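Local coordinates for protein pyridine nucleotide-disulphide oxidoreductase dimerisation region (Escherichia coli BL21, PDB 6KYY) that is an FAD flavoenzyme of the disulfide reductase family, induced by hypochlorous acid, that binds copper(II) and is probably involved in resistance to reactive chlorine species, at residues R376-T381 with C403-E408; K23-T28 with D319-E324. One frame throughout, in Å; residues are numbered along the deposited sequence.

Contacts 1 and 2 lie in different parts of the fold. Contact 2 joins helix 20-31 of the FAD-binding part to the end of helix 307-321, and contact 1 ties together two connections within the dimerisation domain. Both segments of contact 2 precede contact 1 in the sequence. The two centres lie 38 Å apart and the nearest atoms about 18 Å apart. Each stands back from the flavin: the side chain of Leu-25 is about 10 Å from an FAD and that of Met-378 about 13 Å. Met-378 is also about 12 Å from the side chain of His-433, the probable catalytic proton acceptor. The side chain of Asp-380 is about 7 Å from a bound copper(II) ion.

Contact 1: R376-T381 with C403-E408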
loop_
_atom_site.group_PDB
_atom_site.type_symbol
_atom_site.label_atom_id
_atom_site.label_comp_id
_atom_site.label_asym_id
_atom_site.label_seq_id
_atom_site.Cartn_x
_atom_site.Cartn_y
_atom_site.Cartn_z
ATOM N N ARG B 376 -11.688 -7.896 0.906
ATOM C CA ARG B 376 -12.234 -9.152 0.403
ATOM C C ARG B 376 -11.559 -9.571 -0.895
ATOM O O ARG B 376 -11.408 -10.770 -1.157
ATOM C CB ARG B 376 -13.741 -9.026 0.199
ATOM C CG ARG B 376 -14.539 -10.175 0.779
ATOM C CD ARG B 376 -15.996 -9.792 0.946
ATOM N NE ARG B 376 -16.254 -9.198 2.254
ATOM C CZ ARG B 376 -16.466 -9.899 3.362
ATOM N NH1 ARG B 376 -16.456 -11.224 3.325
ATOM N NH2 ARG B 376 -16.695 -9.274 4.509
ATOM N N VAL B 377 -11.153 -8.601 -1.718
ATOM C CA VAL B 377 -10.431 -8.897 -2.949
ATOM C C VAL B 377 -9.111 -9.603 -2.659
ATOM O O VAL B 377 -8.607 -10.350 -3.505
ATOM C CB VAL B 377 -10.226 -7.586 -3.747
ATOM C CG1 VAL B 377 -9.291 -7.788 -4.929
ATOM C CG2 VAL B 377 -11.565 -7.044 -4.226
ATOM N N MET B 378 -8.553 -9.417 -1.463
ATOM C CA MET B 378 -7.265 -9.992 -1.099
ATOM C C MET B 378 -7.385 -11.156 -0.120
ATOM O O MET B 378 -6.363 -11.622 0.396
ATOM C CB MET B 378 -6.356 -8.909 -0.518
ATOM C CG MET B 378 -6.139 -7.732 -1.451
ATOM S SD MET B 378 -4.646 -6.802 -1.066
ATOM C CE MET B 378 -5.308 -5.551 0.028
ATOM N N ASN B 379 -8.605 -11.630 0.152
ATOM C CA ASN B 379 -8.839 -12.773 1.043
ATOM C C ASN B 379 -8.262 -12.537 2.439
ATOM O O ASN B 379 -7.590 -13.401 3.004
ATOM C CB ASN B 379 -8.284 -14.069 0.440
ATOM C CG ASN B 379 -8.849 -15.315 1.106
ATOM O OD1 ASN B 379 -9.770 -15.234 1.917
ATOM N ND2 ASN B 379 -8.297 -16.473 0.762
ATOM N N ASP B 380 -8.523 -11.350 3.010
ATOM C CA ASP B 380 -8.100 -11.055 4.388
ATOM C C ASP B 380 -8.958 -9.892 4.898
ATOM O O ASP B 380 -8.536 -8.734 4.955
ATOM C CB ASP B 380 -6.609 -10.736 4.495
ATOM C CG ASP B 380 -6.070 -10.955 5.904
ATOM O OD1 ASP B 380 -4.835 -10.933 6.107
ATOM O OD2 ASP B 380 -6.896 -11.153 6.816
ATOM N N THR B 381 -10.194 -10.218 5.271
ATOM C CA THR B 381 -11.128 -9.238 5.810
ATOM C C THR B 381 -11.025 -9.108 7.324
ATOM O O THR B 381 -12.018 -8.773 7.981
ATOM C CB THR B 381 -12.560 -9.597 5.403
ATOM O OG1 THR B 381 -13.123 -10.495 6.368
ATOM C CG2 THR B 381 -12.577 -10.259 4.027
ATOM N N CYS B 403 -5.319 -3.307 9.179
ATOM C CA CYS B 403 -5.818 -3.806 7.909
ATOM C C CYS B 403 -4.645 -4.302 7.078
ATOM O O CYS B 403 -3.479 -4.074 7.407
ATOM C CB CYS B 403 -6.581 -2.719 7.155
ATOM S SG CYS B 403 -5.788 -1.112 7.260
ATOM N N VAL B 404 -4.972 -4.993 5.987
ATOM C CA VAL B 404 -3.962 -5.314 4.991
ATOM C C VAL B 404 -3.510 -4.024 4.320
ATOM O O VAL B 404 -4.317 -3.120 4.059
ATOM C CB VAL B 404 -4.513 -6.318 3.965
ATOM C CG1 VAL B 404 -4.414 -7.735 4.509
ATOM C CG2 VAL B 404 -5.952 -5.980 3.614
ATOM N N ASP B 405 -2.205 -3.924 4.059
ATOM C CA ASP B 405 -1.594 -2.724 3.484
ATOM C C ASP B 405 -1.771 -1.507 4.389
ATOM O O ASP B 405 -1.828 -0.370 3.915
ATOM C CB ASP B 405 -2.138 -2.432 2.082
ATOM C CG ASP B 405 -1.429 -3.226 1.008
ATOM O OD1 ASP B 405 -0.194 -3.379 1.102
ATOM O OD2 ASP B 405 -2.106 -3.702 0.072
ATOM N N SER B 406 -1.851 -1.734 5.702
ATOM C CA SER B 406 -1.949 -0.616 6.633
ATOM C C SER B 406 -0.680 0.227 6.632
ATOM O O SER B 406 -0.739 1.435 6.886
ATOM C CB SER B 406 -2.233 -1.133 8.042
ATOM O OG SER B 406 -1.322 -2.156 8.398
ATOM N N HIS B 407 0.470 -0.388 6.350
ATOM C CA HIS B 407 1.752 0.303 6.384
ATOM C C HIS B 407 1.893 1.367 5.303
ATOM O O HIS B 407 2.807 2.193 5.391
ATOM C CB HIS B 407 2.891 -0.712 6.254
ATOM C CG HIS B 407 2.770 -1.603 5.058
ATOM N ND1 HIS B 407 1.761 -2.533 4.921
ATOM C CD2 HIS B 407 3.530 -1.706 3.942
ATOM C CE1 HIS B 407 1.905 -3.169 3.772
ATOM N NE2 HIS B 407 2.971 -2.688 3.160
ATOM N N GLU B 408 1.023 1.370 4.292
ATOM C CA GLU B 408 1.076 2.359 3.221
ATOM C C GLU B 408 0.102 3.510 3.440
ATOM O O GLU B 408 0.505 4.676 3.423
ATOM C CB GLU B 408 0.794 1.692 1.870
ATOM C CG GLU B 408 1.604 0.431 1.609
ATOM C CD GLU B 408 3.010 0.724 1.117
ATOM O OE1 GLU B 408 3.405 1.909 1.090
ATOM O OE2 GLU B 408 3.721 -0.236 0.756
#
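Val-404 reaches into the bend formed by Met-378 and Asp-380, and its two methyls serve different partners. Beginning at the branch point, CB of Val-404 lies 4.1 Å from CE of Met-378. One methyl, CG1, lies 3.6 Å from Asp-380 OD1 and 3.7 Å from Asp-380 CB. The other methyl, CG2, packs on Met-378 CE at 3.7 Å and also lies 4.0 Å from the carbonyl O of Asp-380. In Val-404 CG1 is anti to the carbonyl carbon (chi1 -82°), which leaves CG2 between the backbone N and that carbon.

Met-378 and Val-404 run antiparallel alongside each other. A bend at chi3 (-93°) turns CE of Met-378 toward Val-404 CG2 and to 3.7 Å from Asp-405 OD2; the Met-378 and Asp-405 side chains cross at about a right angle. The carboxylate of Asp-380 gives Val-404 only van der Waals contact; its charge is paired with Arg-382 in a salt bridge. Met-436 of the same chain touches both Met-378 and Val-404.

Each backbone is turning where they meet. Asn-379, with positive phi, is the C-prime residue of a Schellman motif ending helix 373-377, and Cys-403 to Ser-406 form a type II beta turn leading into helix 406-418. Both belong to the reductase dimerisation domain, where Glu-408 bonds Ser-437 OG and Met-436 N of the second subunit.

Contact 2: K23-T28 with D319-E324; sequences KTLAVT and DELLGE
Helix 20-31 and the last turn of helix 307-321 keep a wide spacing, with Leu-25 CA 10.1 Å from Leu-321 CA and the gap narrowing to 9.2 Å between Thr-28 CA and Leu-322 CA. Across such a separation the backbones do not bond, and the joint is made by the ends of side chains.

At Leu-25, two leucines meet methyl to methyl, CD1 of Leu-25 standing 4.4 Å from CD1 of Leu-321. One turn further along helix 20-31, Thr-28 presents its methyl: CG2 of Thr-28 lies 4.1 Å from CD1 of Leu-322, and the two side chains approach at a slant. Leu-322 is the first residue to leave helical backbone angles, so this second pair falls just where helix 307-321 ends. CD1 of Leu-322 is also 4.1 Å from the backbone O of Thr-28.

The division of labour in Thr-28 follows from its first torsion (chi1 -35°), which sets CG2 anti to the backbone N and turns OG1 back along its own helix. OG1 donates to Thr-24 O, at a C=O...donor angle of 148°, while the amide N of Thr-28 reaches that oxygen from the opposite face of the carbonyl plane. OG1 is also hydrogen-bonded to Tyr-314 OH.

Helix 20-31 follows strand 10-16 and a GxGxxG sequence (Gly-17, Gly-19, Gly-22), consistent with a Rossmann-type FAD-binding fold, and Tyr-314 and Val-317 of helix 307-321 continue the packing on Leu-25. Phe-131 of strand 130-132 touches both Leu-25 and Leu-321, while Leu-93 of helix 71-94 packs on Ala-26 and Val-27.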
loop_
_atom_site.group_PDB
_atom_site.type_symbol
_atom_site.label_atom_id
_atom_site.label_comp_id
_atom_site.label_asym_id
_atom_site.label_seq_id
_atom_site.Cartn_x
_atom_site.Cartn_y
_atom_site.Cartn_z
ATOM N N LYS B 23 25.595 5.341 7.022
ATOM C CA LYS B 23 25.822 4.956 5.635
ATOM C C LYS B 23 25.230 5.967 4.662
ATOM O O LYS B 23 25.695 6.053 3.524
ATOM C CB LYS B 23 25.255 3.560 5.368
ATOM C CG LYS B 23 23.788 3.519 4.972
ATOM C CD LYS B 23 23.264 2.093 5.033
ATOM C CE LYS B 23 21.819 1.999 4.577
ATOM N NZ LYS B 23 21.421 0.586 4.335
ATOM N N THR B 24 24.227 6.739 5.085
ATOM C CA THR B 24 23.702 7.802 4.235
ATOM C C THR B 24 24.559 9.057 4.330
ATOM O O THR B 24 24.778 9.742 3.324
ATOM C CB THR B 24 22.256 8.118 4.617
ATOM O OG1 THR B 24 21.528 6.898 4.795
ATOM C CG2 THR B 24 21.588 8.948 3.529
ATOM N N LEU B 25 25.050 9.373 5.530
ATOM C CA LEU B 25 25.932 10.523 5.692
ATOM C C LEU B 25 27.252 10.311 4.963
ATOM O O LEU B 25 27.799 11.250 4.374
ATOM C CB LEU B 25 26.175 10.789 7.177
ATOM C CG LEU B 25 26.905 12.086 7.522
ATOM C CD1 LEU B 25 26.153 13.280 6.963
ATOM C CD2 LEU B 25 27.086 12.214 9.026
ATOM N N ALA B 26 27.774 9.081 4.990
ATOM C CA ALA B 26 29.043 8.797 4.327
ATOM C C ALA B 26 28.961 9.064 2.829
ATOM O O ALA B 26 29.898 9.612 2.240
ATOM C CB ALA B 26 29.459 7.350 4.589
ATOM N N VAL B 27 27.847 8.688 2.198
ATOM C CA VAL B 27 27.701 8.916 0.763
ATOM C C VAL B 27 27.516 10.400 0.470
ATOM O O VAL B 27 28.005 10.910 -0.545
ATOM C CB VAL B 27 26.540 8.077 0.197
ATOM C CG1 VAL B 27 26.603 8.046 -1.320
ATOM C CG2 VAL B 27 26.606 6.667 0.732
ATOM N N THR B 28 26.809 11.117 1.346
ATOM C CA THR B 28 26.551 12.531 1.101
ATOM C C THR B 28 27.778 13.396 1.362
ATOM O O THR B 28 27.952 14.428 0.705
ATOM C CB THR B 28 25.381 13.014 1.960
ATOM O OG1 THR B 28 24.412 11.967 2.084
ATOM C CG2 THR B 28 24.724 14.231 1.324
ATOM N N ASP B 319 21.810 18.851 7.453
ATOM C CA ASP B 319 21.406 20.250 7.407
ATOM C C ASP B 319 22.369 21.154 8.164
ATOM O O ASP B 319 22.344 22.372 7.961
ATOM C CB ASP B 319 19.994 20.406 7.969
ATOM C CG ASP B 319 19.306 21.662 7.473
ATOM O OD1 ASP B 319 19.651 22.137 6.372
ATOM O OD2 ASP B 319 18.418 22.173 8.185
ATOM N N GLU B 320 23.209 20.595 9.033
ATOM C CA GLU B 320 24.181 21.402 9.758
ATOM C C GLU B 320 25.528 21.462 9.048
ATOM O O GLU B 320 26.150 22.527 8.989
ATOM C CB GLU B 320 24.370 20.860 11.177
ATOM C CG GLU B 320 25.314 21.693 12.029
ATOM C CD GLU B 320 25.235 21.350 13.501
ATOM O OE1 GLU B 320 24.557 22.086 14.248
ATOM O OE2 GLU B 320 25.856 20.349 13.912
ATOM N N LEU B 321 25.988 20.335 8.499
ATOM C CA LEU B 321 27.304 20.295 7.874
ATOM C C LEU B 321 27.299 20.868 6.463
ATOM O O LEU B 321 28.319 21.405 6.017
ATOM C CB LEU B 321 27.827 18.858 7.841
ATOM C CG LEU B 321 27.774 18.064 9.146
ATOM C CD1 LEU B 321 28.279 16.648 8.923
ATOM C CD2 LEU B 321 28.578 18.761 10.231
ATOM N N LEU B 322 26.179 20.769 5.747
ATOM C CA LEU B 322 26.137 21.142 4.340
ATOM C C LEU B 322 25.263 22.362 4.064
ATOM O O LEU B 322 25.005 22.672 2.895
ATOM C CB LEU B 322 25.680 19.947 3.500
ATOM C CG LEU B 322 26.668 18.775 3.494
ATOM C CD1 LEU B 322 26.370 17.801 2.364
ATOM C CD2 LEU B 322 28.105 19.274 3.405
ATOM N N GLY B 323 24.804 23.059 5.095
ATOM C CA GLY B 323 24.239 24.385 4.932
ATOM C C GLY B 323 22.739 24.428 5.182
ATOM O O GLY B 323 22.096 23.429 5.505
ATOM N N GLU B 324 22.202 25.642 5.002
ATOM C CA GLU B 324 20.796 25.981 5.252
ATOM C C GLU B 324 20.476 25.966 6.746
ATOM O O GLU B 324 19.401 25.537 7.164
ATOM C CB GLU B 324 19.834 25.070 4.480
ATOM C CG GLU B 324 18.509 25.738 4.118
ATOM C CD GLU B 324 17.379 25.349 5.055
ATOM O OE1 GLU B 324 16.457 26.170 5.249
ATOM O OE2 GLU B 324 17.415 24.225 5.599
#